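Local coordinates for malonyl-CoA-[acyl-carrier-protein] transacylase (Coxiella burnetii, PDB 3TQE) that probably transfers the malonyl group from malonyl-CoA to holo acyl carrier protein, giving malonyl-ACP and free CoA for fatty acid synthesis, at residues 5-10 with 88-93; 37-42 with 110-115; 122-127 with 214-219; 138-143 with 167-172. All coordinates share one frame; numbering follows the deposited sequence. Where two conformers were deposited one is given.

Contact 1: residues 5-10 with 88-93; sequences PQSFAF and KPQVMA
F8 and Q90 hold each other at two points. The amide N of F8 donates to Q90 OE1 (2.9 Å), the donor lying in the carbonyl plane of the side-chain amide, while the backbone N of Q90 returns a bond to F8 O (2.9 Å). The Q90 chain bends at the second torsion (chi2 59°), which brings OE1 back to F8 N; the planes of that amide and the F8 ring stand 78° apart. P89 packs against both phenylalanines. Its CA sits over one face of the F8 ring, a CH-pi contact 3.7 Å from the ring centroid, and its CB packs against F10 CD1 at 3.9 Å. Further along, the pairing becomes that of parallel strands: F10 N donates to V91 O (3.0 Å), and A93 N to F10 O (3.0 Å). These are strands 91-94 and 9-12, neighbours in the four-stranded parallel sheet, 91-94 being an outermost strand within the chain and running on toward the predicted nucleophile S96. A9 CB and V91 CG1 meet at 3.6 Å on one side of the sheet, where both rest on I268 of helix 261-270. On the other side F10 CB touches M92 CG, and the F10 ring meets W81 edge-to-face. A water donates to Q6 O and to Q90 OE1, giving that oxygen a second donor; M277 of strand 275-278 packs on F8 and F10.

Contact 2: residues 37-42 with 110-115; sequences FQQASS and KFEEAV
A40 CB meets two side chains of the other helix, V115 CG2 at 4.0 Å and F111 CZ at 4.1 Å. With so small a side chain on helix 31-44, the larger F111 and V115 of helix 111-128 can both reach it, and the axes of the two short segments approach to 9.0 Å, crossing at -53°. F111 swings its ring across to the other helix by placing CG opposite the backbone N (chi1 175°). One turn on, V115 lays CG2 over a face of that same ring, so ring, valine and alanine form one buried apolar cluster. The Q39 CB approaches the F111 ring from its edge, in the ring plane, and marks the change to the polar side. That side is partly exposed, and there Q39 and E112 are joined through water rather than by a direct hydrogen bond. Q39 runs out extended beyond CG, and its OE1 stands 3.6 Å from F111 CD2. E112 bends at its second torsion and brings OE2 to 3.6 Å from Q39 CG, the amide and carboxylate planes being turned 73° apart. The linking water donates to Q39 OE1 (2.9 Å) and to E112 OE2 (3.1 Å). Q39 OE1 also accepts from R79 NH1, so the glutamine amide is tied to a third helix as well as to the water. That helix, 63-83, adds T72 against both A40 and F111, while V104 of helix 97-105 packs on F111 and L44, further along helix 31-44, on V115.

Contact 3: residues 122-127 with 214-219; sequences GQYMQE and DRLAQD
Helices 111-128 and 210-220 pack side by side in nearly antiparallel fashion in the acyltransferase domain, and Y124 is the side chain that spans the gap between them. R215 lies over one face of its ring: R215 CB makes a CH-pi contact 3.8 Å from the ring centroid, and the guanidinium continues across the same ring, with R215 CZ 3.3 Å from Y124 CD1. The two planes are tilted by 34°, so the overlap is not a flat stack; seen from the arginine, Y124 CD1 stands over the centre of the guanidinium. A bend at the third torsion of R215 (chi3 76°) turns the end of the chain back along the tyrosine. From there R215 NH1 donates to E127 OE1 at 2.9 Å, a salt bridge that leaves close to the guanidinium plane but meets the oxygen from above the carboxylate plane. The same NH1 also donates to a water that in turn donates to Y124 O. The segment axes are 9.7 Å apart at 164°, and the tyrosine crosses that distance to reach D219, one turn along the helix from R215. Y124 OH donates to D219 OD2 in a very short 2.5 Å bond, the carboxylate meeting the ring at its edge and nearly coplanar with it. A second water donates to D219 OD1. Deeper in, L216 CD1 packs 4.0 Å from Y124 CE2, and L216 continues onto L117 and R121 of helix 111-128 and I252 of helix 244-254.

Contact 4: residues 138-143 with 167-172; sequences AIIGLN and STDQTV
I139 and T171 face each other as a hydrogen-bonded pair of antiparallel strands: I139 N donates to T171 O (2.8 Å), and T171 N to I139 O (3.0 Å), both donors lying close to the line of the carbonyl they approach. A third backbone bond, G141 N to D169 O (2.8 Å), carries the pairing past the end of strand 134-140, its donor in the carbonyl plane. Weaker CA-H...O contacts fill in between, the shorter from I140 CA to D169 O at 3.2 Å. Side chains meet less closely. In the non-hydrogen-bonded pair I140 and Q170, I140 CG1 lies 4.2 Å from Q170 CG. D169 has CG lodged between its backbone N and carbonyl carbon (chi1 74°), which sets OD2 beside G141 CA at 3.8 Å. Water adds a further layer: one molecule accepts from L142 N, and another lies between T171 OG1 (2.5 Å) and L142 O. The turn S167 to Q170, type I, joins strands 160-167 and 170-174; strands 134-140 and 170-174 are adjacent, interior strands of the five-stranded mixed sheet, with helix 144-155 covering I139 and T171 through I147. Because main-chain groups make all the direct hydrogen bonds between the segments, that bonding does not depend on side-chain identity, and G141, with phi at 110°, lets the chain leave the strand while still keeping its bond to D169.

The four contacts sample both parts of the acyltransferase fold. Contact 1 belongs to the parallel sheet, contact 4 to the mixed sheet, their centres 26 Å apart; contacts 2 and 3 both use helix 111-128, at its start and near its end, with centres 18 Å apart. Residues 138-172 fall wholly between 127 and 214, so contact 4 is nested inside contact 3. Measured between side chains, A93 is about 11 Å from S96, predicted to be in the active site with H205; L216 is about 10 Å from both, and V172 about 8 Å from H205. The side chain of V172 is about 7 Å from a bound glycine. Contact 2 lies away from these sites.

Contact 1: residues 5-10 with 88-93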
loop_
_atom_site.group_PDB
_atom_site.type_symbol
_atom_site.label_atom_id
_atom_site.label_comp_id
_atom_site.label_asym_id
_atom_site.label_seq_id
_atom_site.Cartn_x
_atom_site.Cartn_y
_atom_site.Cartn_z
ATOM N N PRO A 5 2.641 13.435 24.138
ATOM C CA PRO A 5 1.994 13.367 22.821
ATOM C C PRO A 5 1.163 12.115 22.645
ATOM O O PRO A 5 1.450 11.074 23.238
ATOM C CB PRO A 5 3.171 13.366 21.840
ATOM C CG PRO A 5 4.365 13.672 22.600
ATOM C CD PRO A 5 4.107 13.489 24.057
ATOM N N GLN A 6 0.134 12.211 21.827
ATOM C CA GLN A 6 -0.623 11.062 21.444
ATOM C C GLN A 6 0.299 10.148 20.637
ATOM O O GLN A 6 1.074 10.609 19.797
ATOM C CB GLN A 6 -1.801 11.499 20.568
ATOM C CG GLN A 6 -2.806 10.405 20.273
ATOM C CD GLN A 6 -3.904 10.243 21.300
ATOM O OE1 GLN A 6 -4.077 11.080 22.186
ATOM N NE2 GLN A 6 -4.682 9.146 21.172
ATOM N N SER A 7 0.198 8.854 20.880
ATOM C CA SER A 7 0.883 7.880 20.058
ATOM C C SER A 7 0.181 7.814 18.714
ATOM O O SER A 7 -1.026 8.009 18.634
ATOM C CB SER A 7 0.898 6.532 20.766
ATOM O OG SER A 7 1.429 6.689 22.083
ATOM N N PHE A 8 0.958 7.552 17.670
ATOM C CA PHE A 8 0.383 7.533 16.338
ATOM C C PHE A 8 1.152 6.631 15.430
ATOM O O PHE A 8 2.319 6.325 15.672
ATOM C CB PHE A 8 0.290 8.953 15.752
ATOM C CG PHE A 8 1.622 9.604 15.474
ATOM C CD1 PHE A 8 2.099 9.711 14.187
ATOM C CD2 PHE A 8 2.420 10.090 16.503
ATOM C CE1 PHE A 8 3.336 10.316 13.916
ATOM C CE2 PHE A 8 3.653 10.704 16.243
ATOM C CZ PHE A 8 4.119 10.803 14.948
ATOM N N ALA A 9 0.457 6.240 14.372
ATOM C CA ALA A 9 1.011 5.401 13.350
ATOM C C ALA A 9 0.936 6.133 12.029
ATOM O O ALA A 9 0.021 6.920 11.814
ATOM C CB ALA A 9 0.186 4.132 13.262
ATOM N N PHE A 10 1.921 5.899 11.178
ATOM C CA PHE A 10 1.821 6.288 9.794
ATOM C C PHE A 10 1.418 5.098 8.963
ATOM O O PHE A 10 1.964 4.009 9.099
ATOM C CB PHE A 10 3.170 6.786 9.265
ATOM C CG PHE A 10 3.367 8.244 9.379
ATOM C CD1 PHE A 10 2.820 8.978 10.404
ATOM C CD2 PHE A 10 4.071 8.882 8.427
ATOM C CE1 PHE A 10 3.000 10.332 10.456
ATOM C CE2 PHE A 10 4.260 10.257 8.503
ATOM C CZ PHE A 10 3.733 10.954 9.522
ATOM N N LYS A 88 8.623 11.356 14.932
ATOM C CA LYS A 88 8.569 10.016 14.364
ATOM C C LYS A 88 7.326 9.319 14.866
ATOM O O LYS A 88 6.981 9.398 16.036
ATOM C CB LYS A 88 9.783 9.174 14.758
ATOM C CG LYS A 88 11.085 9.729 14.329
ATOM C CD LYS A 88 11.285 9.608 12.849
ATOM C CE LYS A 88 12.731 9.955 12.520
ATOM N NZ LYS A 88 13.031 9.944 11.081
ATOM N N PRO A 89 6.663 8.563 13.989
ATOM C CA PRO A 89 5.567 7.754 14.464
ATOM C C PRO A 89 6.087 6.614 15.326
ATOM O O PRO A 89 7.253 6.255 15.267
ATOM C CB PRO A 89 4.975 7.178 13.182
ATOM C CG PRO A 89 6.043 7.205 12.264
ATOM C CD PRO A 89 6.894 8.391 12.550
ATOM N N GLN A 90 5.186 6.024 16.078
ATOM C CA GLN A 90 5.518 4.870 16.888
ATOM C C GLN A 90 5.598 3.605 16.081
ATOM O O GLN A 90 6.310 2.685 16.444
ATOM C CB GLN A 90 4.490 4.708 17.987
ATOM C CG GLN A 90 4.773 5.644 19.139
ATOM C CD GLN A 90 4.779 7.103 18.769
ATOM O OE1 GLN A 90 3.742 7.662 18.470
ATOM N NE2 GLN A 90 5.951 7.722 18.782
ATOM N N VAL A 91 4.849 3.564 14.984
ATOM C CA VAL A 91 4.824 2.406 14.118
ATOM C C VAL A 91 4.395 2.852 12.739
ATOM O O VAL A 91 3.746 3.896 12.573
ATOM C CB VAL A 91 3.885 1.322 14.723
ATOM C CG1 VAL A 91 2.469 1.819 14.751
ATOM C CG2 VAL A 91 4.017 -0.030 14.042
HETATM N N MSE A 92 4.763 2.060 11.756
HETATM C CA MSE A 92 4.386 2.297 10.373
HETATM C C MSE A 92 3.832 1.040 9.758
HETATM O O MSE A 92 4.228 -0.053 10.124
HETATM C CB MSE A 92 5.616 2.724 9.576
HETATM C CG MSE A 92 6.206 4.054 9.993
HETATM SE SE MSE A 92 7.790 4.399 8.928
HETATM C CE MSE A 92 8.316 6.102 9.632
ATOM N N ALA A 93 2.961 1.198 8.787
ATOM C CA ALA A 93 2.503 0.075 7.995
ATOM C C ALA A 93 2.127 0.631 6.640
ATOM O O ALA A 93 1.636 1.727 6.548
ATOM C CB ALA A 93 1.290 -0.611 8.617
HETATM O O HOH W 1 3.711 10.231 19.760
#

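Contact 2: residues 37-42 with 110-115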
loop_
_atom_site.group_PDB
_atom_site.type_symbol
_atom_site.label_atom_id
_atom_site.label_comp_id
_atom_site.label_asym_id
_atom_site.label_seq_id
_atom_site.Cartn_x
_atom_site.Cartn_y
_atom_site.Cartn_z
ATOM N N PHE A 37 10.779 14.083 -6.140
ATOM C CA PHE A 37 10.439 13.588 -7.452
ATOM C C PHE A 37 11.642 13.664 -8.370
ATOM O O PHE A 37 11.791 12.802 -9.230
ATOM C CB PHE A 37 9.235 14.317 -8.041
ATOM C CG PHE A 37 7.926 13.745 -7.596
ATOM C CD1 PHE A 37 7.266 12.820 -8.363
ATOM C CD2 PHE A 37 7.392 14.071 -6.366
ATOM C CE1 PHE A 37 6.088 12.262 -7.935
ATOM C CE2 PHE A 37 6.206 13.499 -5.935
ATOM C CZ PHE A 37 5.557 12.608 -6.721
ATOM N N GLN A 38 12.502 14.666 -8.203
ATOM C CA GLN A 38 13.720 14.758 -9.007
ATOM C C GLN A 38 14.638 13.573 -8.739
ATOM O O GLN A 38 15.235 13.011 -9.660
ATOM C CB GLN A 38 14.451 16.074 -8.731
ATOM C CG GLN A 38 13.860 17.274 -9.465
ATOM C CD GLN A 38 14.347 18.633 -8.942
ATOM O OE1 GLN A 38 15.020 18.738 -7.906
ATOM N NE2 GLN A 38 14.006 19.683 -9.676
ATOM N N GLN A 39 14.759 13.202 -7.470
ATOM C CA GLN A 39 15.541 12.036 -7.097
ATOM C C GLN A 39 14.969 10.799 -7.764
ATOM O O GLN A 39 15.706 9.989 -8.313
ATOM C CB GLN A 39 15.542 11.866 -5.589
ATOM C CG GLN A 39 16.395 12.918 -4.916
ATOM C CD GLN A 39 16.232 12.966 -3.439
ATOM O OE1 GLN A 39 15.517 12.170 -2.864
ATOM N NE2 GLN A 39 16.927 13.891 -2.801
ATOM N N ALA A 40 13.667 10.623 -7.679
ATOM C CA ALA A 40 13.049 9.485 -8.313
ATOM C C ALA A 40 13.263 9.485 -9.816
ATOM O O ALA A 40 13.554 8.457 -10.403
ATOM C CB ALA A 40 11.585 9.427 -7.985
ATOM N N SER A 41 13.121 10.648 -10.429
ATOM C CA SER A 41 13.279 10.780 -11.863
ATOM C C SER A 41 14.683 10.454 -12.301
ATOM O O SER A 41 14.858 9.886 -13.371
ATOM C CB SER A 41 12.919 12.194 -12.298
ATOM O OG SER A 41 11.546 12.422 -12.077
ATOM N N SER A 42 15.670 10.806 -11.497
ATOM C CA SER A 42 17.031 10.454 -11.829
ATOM C C SER A 42 17.215 8.940 -11.809
ATOM O O SER A 42 17.913 8.374 -12.661
ATOM C CB SER A 42 18.001 11.173 -10.914
ATOM O OG SER A 42 17.959 12.557 -11.213
ATOM N N LYS A 110 17.159 2.616 0.929
ATOM C CA LYS A 110 17.506 3.885 0.322
ATOM C C LYS A 110 16.425 4.240 -0.681
ATOM O O LYS A 110 16.032 3.406 -1.484
ATOM C CB LYS A 110 18.852 3.797 -0.402
ATOM C CG LYS A 110 19.295 5.119 -0.990
ATOM C CD LYS A 110 20.719 5.093 -1.526
ATOM C CE LYS A 110 21.058 6.443 -2.119
ATOM N NZ LYS A 110 22.501 6.773 -2.010
ATOM N N PHE A 111 15.946 5.474 -0.637
ATOM C CA PHE A 111 14.849 5.887 -1.500
ATOM C C PHE A 111 15.079 5.565 -2.972
ATOM O O PHE A 111 14.228 4.963 -3.599
ATOM C CB PHE A 111 14.564 7.377 -1.302
ATOM C CG PHE A 111 13.549 7.920 -2.217
ATOM C CD1 PHE A 111 12.313 7.346 -2.289
ATOM C CD2 PHE A 111 13.816 8.992 -3.014
ATOM C CE1 PHE A 111 11.375 7.821 -3.121
ATOM C CE2 PHE A 111 12.847 9.481 -3.867
ATOM C CZ PHE A 111 11.642 8.886 -3.919
ATOM N N GLU A 112 16.199 5.994 -3.545
ATOM C CA GLU A 112 16.374 5.855 -4.997
ATOM C C GLU A 112 16.507 4.370 -5.369
ATOM O O GLU A 112 16.033 3.943 -6.413
ATOM C CB GLU A 112 17.575 6.662 -5.461
ATOM C CG GLU A 112 17.349 8.170 -5.324
ATOM C CD GLU A 112 18.487 8.918 -4.614
ATOM O OE1 GLU A 112 19.652 8.444 -4.667
ATOM O OE2 GLU A 112 18.220 9.975 -3.968
ATOM N N GLU A 113 17.054 3.571 -4.466
ATOM C CA GLU A 113 17.093 2.129 -4.690
ATOM C C GLU A 113 15.691 1.547 -4.656
ATOM O O GLU A 113 15.320 0.704 -5.477
ATOM C CB GLU A 113 18.025 1.462 -3.693
ATOM C CG GLU A 113 19.451 1.956 -3.911
ATOM C CD GLU A 113 20.499 1.396 -2.998
ATOM O OE1 GLU A 113 20.181 0.555 -2.126
ATOM O OE2 GLU A 113 21.678 1.835 -3.174
ATOM N N ALA A 114 14.893 2.021 -3.720
ATOM C CA ALA A 114 13.518 1.567 -3.621
ATOM C C ALA A 114 12.705 1.962 -4.846
ATOM O O ALA A 114 11.843 1.208 -5.273
ATOM C CB ALA A 114 12.873 2.054 -2.318
ATOM N N VAL A 115 12.944 3.145 -5.385
ATOM C CA VAL A 115 12.247 3.571 -6.592
ATOM C C VAL A 115 12.505 2.588 -7.716
ATOM O O VAL A 115 11.578 2.153 -8.418
ATOM C CB VAL A 115 12.655 4.999 -6.991
ATOM C CG1 VAL A 115 12.177 5.354 -8.409
ATOM C CG2 VAL A 115 12.139 5.963 -5.980
HETATM O O HOH W 2 17.036 10.383 -1.185
#

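Contact 3: residues 122-127 with 214-219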
loop_
_atom_site.group_PDB
_atom_site.type_symbol
_atom_site.label_atom_id
_atom_site.label_comp_id
_atom_site.label_asym_id
_atom_site.label_seq_id
_atom_site.Cartn_x
_atom_site.Cartn_y
_atom_site.Cartn_z
ATOM N N GLY A 122 6.575 -3.544 -10.244
ATOM C CA GLY A 122 5.446 -3.314 -11.124
ATOM C C GLY A 122 5.610 -4.022 -12.439
ATOM O O GLY A 122 4.669 -4.654 -12.945
ATOM N N GLN A 123 6.788 -3.901 -13.023
ATOM C CA GLN A 123 7.050 -4.553 -14.312
ATOM C C GLN A 123 6.856 -6.050 -14.202
ATOM O O GLN A 123 6.165 -6.651 -15.032
ATOM C CB GLN A 123 8.443 -4.202 -14.816
ATOM C CG GLN A 123 8.522 -2.740 -15.232
ATOM C CD GLN A 123 9.894 -2.260 -15.589
ATOM O OE1 GLN A 123 10.878 -2.847 -15.188
ATOM N NE2 GLN A 123 9.961 -1.137 -16.341
ATOM N N TYR A 124 7.423 -6.656 -13.180
ATOM C CA TYR A 124 7.342 -8.102 -13.078
ATOM C C TYR A 124 5.908 -8.547 -12.824
ATOM O O TYR A 124 5.455 -9.555 -13.343
ATOM C CB TYR A 124 8.234 -8.621 -11.971
ATOM C CG TYR A 124 9.683 -8.317 -12.097
ATOM C CD1 TYR A 124 10.267 -8.029 -13.299
ATOM C CD2 TYR A 124 10.486 -8.344 -10.994
ATOM C CE1 TYR A 124 11.636 -7.745 -13.383
ATOM C CE2 TYR A 124 11.830 -8.097 -11.081
ATOM C CZ TYR A 124 12.400 -7.809 -12.285
ATOM O OH TYR A 124 13.747 -7.536 -12.344
HETATM N N MSE A 125 5.204 -7.824 -11.963
HETATM C CA MSE A 125 3.826 -8.196 -11.659
HETATM C C MSE A 125 2.947 -8.100 -12.891
HETATM O O MSE A 125 2.102 -8.953 -13.109
HETATM C CB MSE A 125 3.273 -7.322 -10.545
HETATM C CG MSE A 125 3.906 -7.638 -9.209
HETATM SE SE MSE A 125 3.290 -6.497 -7.790
HETATM C CE MSE A 125 2.375 -5.188 -8.878
ATOM N N GLN A 126 3.177 -7.078 -13.691
ATOM C CA GLN A 126 2.420 -6.899 -14.914
ATOM C C GLN A 126 2.581 -8.077 -15.862
ATOM O O GLN A 126 1.657 -8.425 -16.608
ATOM C CB GLN A 126 2.920 -5.646 -15.608
ATOM C CG GLN A 126 2.229 -5.335 -16.897
ATOM C CD GLN A 126 0.890 -4.824 -16.643
ATOM O OE1 GLN A 126 -0.133 -5.521 -16.826
ATOM N NE2 GLN A 126 0.853 -3.601 -16.155
ATOM N N GLU A 127 3.770 -8.654 -15.861
ATOM C CA GLU A 127 4.133 -9.699 -16.802
ATOM C C GLU A 127 3.774 -11.081 -16.330
ATOM O O GLU A 127 3.869 -12.047 -17.107
ATOM C CB GLU A 127 5.628 -9.611 -17.089
ATOM C CG GLU A 127 5.984 -8.341 -17.796
ATOM C CD GLU A 127 7.458 -8.272 -18.191
ATOM O OE1 GLU A 127 8.115 -9.344 -18.154
ATOM O OE2 GLU A 127 7.956 -7.157 -18.529
ATOM N N ASP A 214 9.615 -14.616 -8.016
ATOM C CA ASP A 214 10.900 -15.222 -8.300
ATOM C C ASP A 214 11.856 -14.210 -8.898
ATOM O O ASP A 214 13.037 -14.194 -8.563
ATOM C CB ASP A 214 10.746 -16.395 -9.240
ATOM C CG ASP A 214 10.003 -17.574 -8.601
ATOM O OD1 ASP A 214 9.852 -17.615 -7.364
ATOM O OD2 ASP A 214 9.560 -18.461 -9.364
ATOM N N ARG A 215 11.350 -13.359 -9.772
ATOM C CA ARG A 215 12.171 -12.342 -10.397
ATOM C C ARG A 215 12.555 -11.275 -9.400
ATOM O O ARG A 215 13.722 -10.870 -9.317
ATOM C CB ARG A 215 11.466 -11.744 -11.592
ATOM C CG ARG A 215 11.286 -12.743 -12.702
ATOM C CD ARG A 215 10.433 -12.175 -13.782
ATOM N NE ARG A 215 11.151 -11.218 -14.606
ATOM C CZ ARG A 215 10.596 -10.453 -15.544
ATOM N NH1 ARG A 215 9.286 -10.498 -15.773
ATOM N NH2 ARG A 215 11.367 -9.630 -16.258
ATOM N N LEU A 216 11.584 -10.823 -8.622
ATOM C CA LEU A 216 11.879 -9.769 -7.672
ATOM C C LEU A 216 12.857 -10.240 -6.615
ATOM O O LEU A 216 13.628 -9.437 -6.098
ATOM C CB LEU A 216 10.596 -9.248 -7.034
ATOM C CG LEU A 216 10.769 -7.888 -6.332
ATOM C CD1 LEU A 216 11.139 -6.785 -7.343
ATOM C CD2 LEU A 216 9.492 -7.591 -5.597
ATOM N N ALA A 217 12.824 -11.527 -6.274
ATOM C CA ALA A 217 13.713 -12.031 -5.243
ATOM C C ALA A 217 15.153 -11.833 -5.647
ATOM O O ALA A 217 16.001 -11.585 -4.811
ATOM C CB ALA A 217 13.425 -13.480 -4.962
ATOM N N GLN A 218 15.420 -11.948 -6.931
ATOM C CA GLN A 218 16.770 -11.747 -7.434
ATOM C C GLN A 218 17.229 -10.311 -7.240
ATOM O O GLN A 218 18.371 -10.054 -6.846
ATOM C CB GLN A 218 16.828 -12.157 -8.888
ATOM C CG GLN A 218 16.518 -13.601 -9.113
ATOM C CD GLN A 218 16.621 -13.998 -10.573
ATOM O OE1 GLN A 218 16.191 -13.269 -11.471
ATOM N NE2 GLN A 218 17.204 -15.166 -10.821
ATOM N N ASP A 219 16.333 -9.364 -7.466
ATOM C CA ASP A 219 16.688 -7.960 -7.302
ATOM C C ASP A 219 16.803 -7.577 -5.858
ATOM O O ASP A 219 17.683 -6.818 -5.471
ATOM C CB ASP A 219 15.652 -7.054 -7.963
ATOM C CG ASP A 219 15.601 -7.232 -9.448
ATOM O OD1 ASP A 219 16.652 -7.171 -10.123
ATOM O OD2 ASP A 219 14.496 -7.412 -9.965
HETATM O O HOH W 3 7.168 -11.634 -14.065
HETATM O O HOH W 4 16.886 -6.511 -12.493
HETATM O O HOH W 5 14.411 -8.815 -15.391
#

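Contact 4: residues 138-143 with 167-172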
loop_
_atom_site.group_PDB
_atom_site.type_symbol
_atom_site.label_atom_id
_atom_site.label_comp_id
_atom_site.label_asym_id
_atom_site.label_seq_id
_atom_site.Cartn_x
_atom_site.Cartn_y
_atom_site.Cartn_z
ATOM N N ALA A 138 -13.738 -6.975 -5.535
ATOM C CA ALA A 138 -14.065 -6.516 -4.210
ATOM C C ALA A 138 -15.365 -7.105 -3.763
ATOM O O ALA A 138 -16.339 -7.092 -4.517
ATOM C CB ALA A 138 -14.179 -5.019 -4.225
ATOM N N ILE A 139 -15.380 -7.602 -2.534
ATOM C CA ILE A 139 -16.568 -8.159 -1.926
ATOM C C ILE A 139 -16.815 -7.389 -0.650
ATOM O O ILE A 139 -15.931 -7.303 0.203
ATOM C CB ILE A 139 -16.415 -9.627 -1.609
ATOM C CG1 ILE A 139 -16.151 -10.415 -2.894
ATOM C CG2 ILE A 139 -17.658 -10.145 -0.917
ATOM C CD1 ILE A 139 -15.847 -11.860 -2.662
ATOM N N ILE A 140 -18.008 -6.823 -0.527
ATOM C CA ILE A 140 -18.368 -6.073 0.665
ATOM C C ILE A 140 -19.565 -6.742 1.282
ATOM O O ILE A 140 -20.546 -7.004 0.589
ATOM C CB ILE A 140 -18.672 -4.621 0.328
ATOM C CG1 ILE A 140 -17.427 -3.979 -0.292
ATOM C CG2 ILE A 140 -19.146 -3.886 1.570
ATOM C CD1 ILE A 140 -17.519 -2.501 -0.520
ATOM N N GLY A 141 -19.472 -7.045 2.570
ATOM C CA GLY A 141 -20.605 -7.555 3.335
ATOM C C GLY A 141 -20.567 -9.002 3.767
ATOM O O GLY A 141 -21.529 -9.482 4.412
ATOM N N LEU A 142 -19.494 -9.716 3.439
ATOM C CA LEU A 142 -19.273 -11.077 3.906
ATOM C C LEU A 142 -17.982 -11.111 4.712
ATOM O O LEU A 142 -17.080 -10.303 4.476
ATOM C CB LEU A 142 -19.136 -12.050 2.734
ATOM C CG LEU A 142 -20.346 -12.223 1.828
ATOM C CD1 LEU A 142 -19.982 -13.185 0.721
ATOM C CD2 LEU A 142 -21.557 -12.729 2.596
ATOM N N ASN A 143 -17.874 -12.071 5.613
ATOM C CA ASN A 143 -16.642 -12.192 6.383
ATOM C C ASN A 143 -15.625 -13.066 5.665
ATOM O O ASN A 143 -15.920 -13.676 4.624
ATOM C CB ASN A 143 -16.918 -12.645 7.816
ATOM C CG ASN A 143 -17.562 -13.997 7.895
ATOM O OD1 ASN A 143 -17.079 -14.970 7.317
ATOM N ND2 ASN A 143 -18.636 -14.084 8.661
ATOM N N SER A 167 -10.980 -4.520 5.345
ATOM C CA SER A 167 -11.725 -4.107 6.502
ATOM C C SER A 167 -12.571 -5.282 6.892
ATOM O O SER A 167 -12.588 -6.317 6.242
ATOM C CB SER A 167 -12.563 -2.880 6.196
ATOM O OG SER A 167 -13.843 -3.275 5.739
ATOM N N THR A 168 -13.322 -5.140 7.965
ATOM C CA THR A 168 -13.887 -6.329 8.541
ATOM C C THR A 168 -14.870 -7.046 7.539
ATOM O O THR A 168 -14.876 -8.280 7.378
ATOM C CB THR A 168 -14.437 -5.938 9.932
ATOM O OG1 THR A 168 -14.061 -4.564 10.222
ATOM C CG2 THR A 168 -13.792 -6.840 10.996
ATOM N N ASP A 169 -15.598 -6.256 6.789
ATOM C CA ASP A 169 -16.494 -6.831 5.800
ATOM C C ASP A 169 -16.120 -6.380 4.401
ATOM O O ASP A 169 -16.982 -6.279 3.541
ATOM C CB ASP A 169 -17.944 -6.491 6.141
ATOM C CG ASP A 169 -18.317 -5.035 5.849
ATOM O OD1 ASP A 169 -17.430 -4.152 5.808
ATOM O OD2 ASP A 169 -19.533 -4.774 5.669
ATOM N N GLN A 170 -14.834 -6.116 4.154
ATOM C CA GLN A 170 -14.385 -5.698 2.837
ATOM C C GLN A 170 -13.133 -6.486 2.493
ATOM O O GLN A 170 -12.091 -6.335 3.145
ATOM C CB GLN A 170 -14.102 -4.204 2.820
ATOM C CG GLN A 170 -13.633 -3.658 1.500
ATOM C CD GLN A 170 -13.474 -2.139 1.524
ATOM O OE1 GLN A 170 -14.218 -1.426 2.198
ATOM N NE2 GLN A 170 -12.505 -1.642 0.776
ATOM N N THR A 171 -13.229 -7.327 1.484
ATOM C CA THR A 171 -12.122 -8.179 1.112
ATOM C C THR A 171 -12.003 -8.096 -0.387
ATOM O O THR A 171 -13.006 -8.131 -1.075
ATOM C CB THR A 171 -12.377 -9.659 1.544
ATOM O OG1 THR A 171 -12.483 -9.760 2.979
ATOM C CG2 THR A 171 -11.277 -10.609 1.065
ATOM N N VAL A 172 -10.788 -8.043 -0.888
ATOM C CA VAL A 172 -10.516 -8.168 -2.324
ATOM C C VAL A 172 -9.981 -9.556 -2.575
ATOM O O VAL A 172 -9.147 -10.052 -1.834
ATOM C CB VAL A 172 -9.499 -7.129 -2.801
ATOM C CG1 VAL A 172 -9.210 -7.286 -4.271
ATOM C CG2 VAL A 172 -9.998 -5.719 -2.487
HETATM O O HOH W 6 -17.018 -8.987 2.459
HETATM O O HOH W 7 -14.574 -9.724 4.418
#